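Local coordinates for protein TetR family transcriptional regulator (Rhodococcus erythropolis, PDB 4ZA6) that probably represses transcription as QsdR, a TetR-family regulator that controls the degradation of quorum-sensing signals, at residues 68-73 with 78-83; 148-153 with 178-183. All coordinates share one frame; numbering follows the deposited sequence.

One loop-to-helix and one helix-to-helix contact illustrate how an all-helical domain of the TetR type is assembled from local and longer chain returns. Following the chain from the N terminus, contact 1 comes first: it closes the short turn between the long helix 47-69 and helix 74-90, with four residues between its segments. Contact 2 opens only after contact 1 has closed, and brings helix 170-181 back against helix 143-158. The two are therefore in series, neither nested nor crossed. Helix 74-90 nevertheless joins them in space: Ile-78 packs on Leu-181, Leu-79 on Ala-178, and Phe-82 on Leu-150. The centres of the two contacts lie about 15 Å apart.

Contact 1 of 2, residues 68-73 with 78-83; sequences SQASGQ and ILDVFG
Asp-80 and Val-81 meet Ala-70 and Ser-71 across the short turn between helix 47-69 and helix 74-90. As in other TetR-family proteins, this is probably the step from the long connecting helix into the C-terminal domain, which in relatives binds the ligand. Along 78-83, Ile-78 comes first and points away from the loop, onto Ile-127 and Leu-128 of helix 115-133; the residues that meet the loop come next. Asp-80 makes the polar part of the contact. Its CG lies anti to the backbone N (chi1 -166°), which carries the carboxylate over to the loop, where Ser-71 N donates to Asp-80 OD2 at 2.7 Å. The bond is nearly straight (170°) and meets the oxygen almost along the C-O axis. A water adds a second route between the same two residues: it hydrogen-bonds Ser-71 OG at 2.8 Å and donates to Asp-80 OD2 at 3.1 Å. OD2 thus holds the chain just where Ala-70 has left the helix, while OD1 makes a long, weak ion pair with Arg-84 NE. With an alanine in place of Asp-80, the Ser-71 amide would probably lose its acceptor and the bridging water one of its two anchors, leaving the loop freer to shift. Beside this polar grip Ala-70 packs on the carboxylate, its CB 3.5 Å from Asp-80 OD2. Val-81 then supplies the apolar part, as its CG2 methyl presses on Ala-70 CB at 3.5 Å, closer than ordinary van der Waals contact.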
loop_
_atom_site.group_PDB
_atom_site.type_symbol
_atom_site.label_atom_id
_atom_site.label_comp_id
_atom_site.label_asym_id
_atom_site.label_seq_id
_atom_site.Cartn_x
_atom_site.Cartn_y
_atom_site.Cartn_z
ATOM N N SER A 68 -12.485 -7.564 4.584
ATOM C CA SER A 68 -13.281 -8.514 5.369
ATOM C C SER A 68 -14.044 -7.798 6.500
ATOM O O SER A 68 -15.105 -8.267 6.904
ATOM C CB SER A 68 -12.398 -9.638 5.919
ATOM O OG SER A 68 -11.458 -9.168 6.872
ATOM N N GLN A 69 -13.515 -6.649 6.987
ATOM C CA GLN A 69 -14.120 -5.889 8.094
ATOM C C GLN A 69 -15.044 -4.742 7.665
ATOM O O GLN A 69 -15.886 -4.313 8.457
ATOM C CB GLN A 69 -13.038 -5.415 9.083
ATOM C CG GLN A 69 -12.436 -6.590 9.879
ATOM C CD GLN A 69 -11.300 -6.261 10.816
ATOM O OE1 GLN A 69 -10.996 -7.021 11.744
ATOM N NE2 GLN A 69 -10.601 -5.169 10.565
ATOM N N ALA A 70 -14.926 -4.277 6.417
ATOM C CA ALA A 70 -15.773 -3.183 5.912
ATOM C C ALA A 70 -17.253 -3.537 5.811
ATOM O O ALA A 70 -17.597 -4.681 5.517
ATOM C CB ALA A 70 -15.263 -2.677 4.576
ATOM N N SER A 71 -18.115 -2.530 6.032
ATOM C CA SER A 71 -19.567 -2.624 6.032
ATOM C C SER A 71 -20.169 -2.165 4.714
ATOM O O SER A 71 -19.590 -1.331 4.017
ATOM C CB SER A 71 -20.151 -1.739 7.138
ATOM O OG SER A 71 -19.502 -1.827 8.395
ATOM N N GLY A 72 -21.379 -2.647 4.458
ATOM C CA GLY A 72 -22.211 -2.254 3.328
ATOM C C GLY A 72 -21.824 -2.785 1.969
ATOM O O GLY A 72 -21.115 -3.786 1.868
ATOM N N GLN A 73 -22.349 -2.135 0.919
ATOM C CA GLN A 73 -22.126 -2.506 -0.482
ATOM C C GLN A 73 -21.855 -1.247 -1.299
ATOM O O GLN A 73 -22.026 -0.142 -0.798
ATOM C CB GLN A 73 -23.372 -3.221 -1.043
ATOM C CG GLN A 73 -23.506 -4.667 -0.562
ATOM C CD GLN A 73 -24.767 -4.936 0.222
ATOM O OE1 GLN A 73 -25.463 -4.022 0.691
ATOM N NE2 GLN A 73 -25.060 -6.214 0.425
ATOM N N ILE A 78 -16.719 0.621 -0.571
ATOM C CA ILE A 78 -15.420 1.026 -1.107
ATOM C C ILE A 78 -14.861 2.146 -0.246
ATOM O O ILE A 78 -13.693 2.103 0.125
ATOM C CB ILE A 78 -15.519 1.421 -2.605
ATOM C CG1 ILE A 78 -15.938 0.201 -3.475
ATOM C CG2 ILE A 78 -14.196 2.025 -3.097
ATOM C CD1 ILE A 78 -16.716 0.563 -4.760
ATOM N N LEU A 79 -15.725 3.114 0.136
ATOM C CA LEU A 79 -15.321 4.200 1.010
ATOM C C LEU A 79 -14.870 3.677 2.368
ATOM O O LEU A 79 -13.844 4.123 2.880
ATOM C CB LEU A 79 -16.412 5.271 1.148
ATOM C CG LEU A 79 -16.528 6.256 -0.022
ATOM C CD1 LEU A 79 -17.802 7.123 0.126
ATOM C CD2 LEU A 79 -15.350 7.209 -0.072
ATOM N N ASP A 80 -15.584 2.707 2.912
ATOM C CA ASP A 80 -15.218 2.111 4.192
ATOM C C ASP A 80 -13.865 1.385 4.135
ATOM O O ASP A 80 -13.060 1.532 5.054
ATOM C CB ASP A 80 -16.316 1.166 4.681
ATOM C CG ASP A 80 -16.173 0.769 6.134
ATOM O OD1 ASP A 80 -15.521 1.518 6.900
ATOM O OD2 ASP A 80 -16.777 -0.224 6.524
ATOM N N VAL A 81 -13.626 0.587 3.084
ATOM C CA VAL A 81 -12.350 -0.152 2.919
ATOM C C VAL A 81 -11.188 0.858 2.902
ATOM O O VAL A 81 -10.234 0.684 3.656
ATOM C CB VAL A 81 -12.344 -1.023 1.633
ATOM C CG1 VAL A 81 -10.938 -1.507 1.282
ATOM C CG2 VAL A 81 -13.309 -2.205 1.761
ATOM N N PHE A 82 -11.298 1.926 2.079
ATOM C CA PHE A 82 -10.241 2.950 1.945
ATOM C C PHE A 82 -9.971 3.716 3.202
ATOM O O PHE A 82 -8.809 3.983 3.496
ATOM C CB PHE A 82 -10.504 3.903 0.764
ATOM C CG PHE A 82 -9.901 3.358 -0.502
ATOM C CD1 PHE A 82 -8.596 3.684 -0.866
ATOM C CD2 PHE A 82 -10.610 2.472 -1.302
ATOM C CE1 PHE A 82 -8.017 3.142 -2.009
ATOM C CE2 PHE A 82 -10.018 1.908 -2.434
ATOM C CZ PHE A 82 -8.729 2.254 -2.781
ATOM N N GLY A 83 -11.032 4.079 3.925
ATOM C CA GLY A 83 -10.910 4.771 5.199
ATOM C C GLY A 83 -10.150 3.913 6.194
ATOM O O GLY A 83 -9.216 4.391 6.842
HETATM O O HOH W 1 -17.767 0.112 9.468
#

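Contact 2 of 2, residues 148-153 with 178-183; sequences EALVRI and ALLLGV
The shortest polar bond, from Val-183 N back to Ala-178 O at 2.9 Å, closes the turn that carries Leu-180, the one residue of 178-183 to touch Ala-149, Leu-150 and Ile-153. It is half of a Schellman motif: Gly-182 N also returns to Leu-179 O, at 3.2 Å, and Gly-182 takes the positive phi (77°) that ends helix 170-181. Toward helix 143-158 the contact is wholly apolar: between 148-153 and 178-183, a single leucine is set among three neighbours. The CA atoms of Leu-150 and Leu-180 are 7.4 Å apart, and their side chains approach at a slant. Leu-180 is bent off the usual staggered positions (chi1 -140°), its two methyls spread so that CD2 serves Leu-150 and Ala-149 and CD1 serves Ile-153. Leu-180 CD2 lies against Leu-150 CD2 at 3.6 Å and reaches Ala-149 CB at 3.9 Å. The same Leu-150 methyl also touches the root of Leu-180, at CB (3.8 Å); Leu-150 packs further on Thr-124 and Ile-177, and Ile-153 on Leu-176, which adds to the helix pair. In TetR relatives the last two helices commonly form the dimer interface; the single chain here does not settle this. Leu-181 rests on Pro-75 and Ile-78 of helix 74-90, tying the end of the last helix to it. Ile-153 completes the set with CG1 in the notch flanked by both backbone neighbours of CA (chi1 59°), a rotation that sends the chain toward Leu-180, where Ile-153 CD1 meets Leu-180 CD1 tightly, at 3.5 Å.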
loop_
_atom_site.group_PDB
_atom_site.type_symbol
_atom_site.label_atom_id
_atom_site.label_comp_id
_atom_site.label_asym_id
_atom_site.label_seq_id
_atom_site.Cartn_x
_atom_site.Cartn_y
_atom_site.Cartn_z
ATOM N N GLU A 148 -6.274 2.199 -10.443
ATOM C CA GLU A 148 -5.034 2.964 -10.574
ATOM C C GLU A 148 -5.285 4.454 -10.246
ATOM O O GLU A 148 -4.495 5.058 -9.517
ATOM C CB GLU A 148 -4.441 2.774 -11.994
ATOM C CG GLU A 148 -3.225 3.630 -12.307
ATOM C CD GLU A 148 -1.929 3.351 -11.571
ATOM O OE1 GLU A 148 -1.830 2.319 -10.872
ATOM O OE2 GLU A 148 -0.993 4.166 -11.723
ATOM N N ALA A 149 -6.412 5.019 -10.736
ATOM C CA ALA A 149 -6.781 6.422 -10.502
ATOM C C ALA A 149 -7.034 6.707 -9.014
ATOM O O ALA A 149 -6.553 7.714 -8.508
ATOM C CB ALA A 149 -8.003 6.790 -11.322
ATOM N N LEU A 150 -7.761 5.809 -8.325
ATOM C CA LEU A 150 -8.061 5.935 -6.895
ATOM C C LEU A 150 -6.759 5.962 -6.084
ATOM O O LEU A 150 -6.593 6.840 -5.253
ATOM C CB LEU A 150 -8.976 4.784 -6.388
ATOM C CG LEU A 150 -10.497 4.836 -6.708
ATOM C CD1 LEU A 150 -11.251 3.765 -5.943
ATOM C CD2 LEU A 150 -11.120 6.179 -6.319
ATOM N N VAL A 151 -5.820 5.041 -6.375
ATOM C CA VAL A 151 -4.530 4.947 -5.684
ATOM C C VAL A 151 -3.719 6.229 -5.905
ATOM O O VAL A 151 -3.212 6.809 -4.931
ATOM C CB VAL A 151 -3.755 3.679 -6.157
ATOM C CG1 VAL A 151 -2.288 3.683 -5.686
ATOM C CG2 VAL A 151 -4.469 2.423 -5.686
ATOM N N ARG A 152 -3.584 6.654 -7.171
ATOM C CA ARG A 152 -2.810 7.860 -7.529
ATOM C C ARG A 152 -3.327 9.138 -6.871
ATOM O O ARG A 152 -2.519 9.993 -6.529
ATOM C CB ARG A 152 -2.776 8.066 -9.051
ATOM C CG ARG A 152 -2.001 6.996 -9.840
ATOM C CD ARG A 152 -0.503 7.105 -9.698
ATOM N NE ARG A 152 0.001 8.334 -10.319
ATOM C CZ ARG A 152 1.254 8.756 -10.201
ATOM N NH1 ARG A 152 2.120 8.076 -9.463
ATOM N NH2 ARG A 152 1.645 9.872 -10.800
ATOM N N ILE A 153 -4.676 9.296 -6.753
ATOM C CA ILE A 153 -5.298 10.501 -6.174
ATOM C C ILE A 153 -5.234 10.521 -4.682
ATOM O O ILE A 153 -5.219 11.606 -4.116
ATOM C CB ILE A 153 -6.753 10.831 -6.637
ATOM C CG1 ILE A 153 -7.775 9.718 -6.346
ATOM C CG2 ILE A 153 -6.801 11.407 -8.012
ATOM C CD1 ILE A 153 -9.103 9.913 -6.847
ATOM N N ALA A 178 -15.020 9.375 -3.495
ATOM C CA ALA A 178 -16.459 9.629 -3.696
ATOM C C ALA A 178 -16.696 10.271 -5.072
ATOM O O ALA A 178 -17.469 9.745 -5.859
ATOM C CB ALA A 178 -16.985 10.554 -2.614
ATOM N N LEU A 179 -15.969 11.369 -5.374
ATOM C CA LEU A 179 -16.036 12.087 -6.654
ATOM C C LEU A 179 -15.712 11.178 -7.819
ATOM O O LEU A 179 -16.415 11.212 -8.816
ATOM C CB LEU A 179 -15.073 13.286 -6.625
ATOM C CG LEU A 179 -14.947 14.122 -7.885
ATOM C CD1 LEU A 179 -16.196 15.013 -8.109
ATOM C CD2 LEU A 179 -13.683 14.954 -7.836
ATOM N N LEU A 180 -14.682 10.331 -7.691
ATOM C CA LEU A 180 -14.341 9.384 -8.745
ATOM C C LEU A 180 -15.457 8.338 -8.956
ATOM O O LEU A 180 -15.702 7.929 -10.083
ATOM C CB LEU A 180 -13.015 8.682 -8.438
ATOM C CG LEU A 180 -12.137 8.496 -9.661
ATOM C CD1 LEU A 180 -11.061 9.542 -9.722
ATOM C CD2 LEU A 180 -11.555 7.090 -9.727
ATOM N N LEU A 181 -16.146 7.943 -7.881
ATOM C CA LEU A 181 -17.230 6.957 -7.939
ATOM C C LEU A 181 -18.589 7.575 -8.340
ATOM O O LEU A 181 -19.578 6.854 -8.478
ATOM C CB LEU A 181 -17.374 6.247 -6.581
ATOM C CG LEU A 181 -16.186 5.464 -6.020
ATOM C CD1 LEU A 181 -16.510 4.912 -4.638
ATOM C CD2 LEU A 181 -15.707 4.372 -6.962
ATOM N N GLY A 182 -18.646 8.895 -8.457
ATOM C CA GLY A 182 -19.873 9.594 -8.798
ATOM C C GLY A 182 -20.848 9.719 -7.636
ATOM O O GLY A 182 -22.051 9.819 -7.869
ATOM N N VAL A 183 -20.353 9.706 -6.382
ATOM C CA VAL A 183 -21.215 9.849 -5.184
ATOM C C VAL A 183 -20.884 11.100 -4.371
ATOM O O VAL A 183 -19.825 11.679 -4.533
ATOM C CB VAL A 183 -21.293 8.589 -4.280
ATOM C CG1 VAL A 183 -21.916 7.419 -5.023
ATOM C CG2 VAL A 183 -19.937 8.227 -3.681
#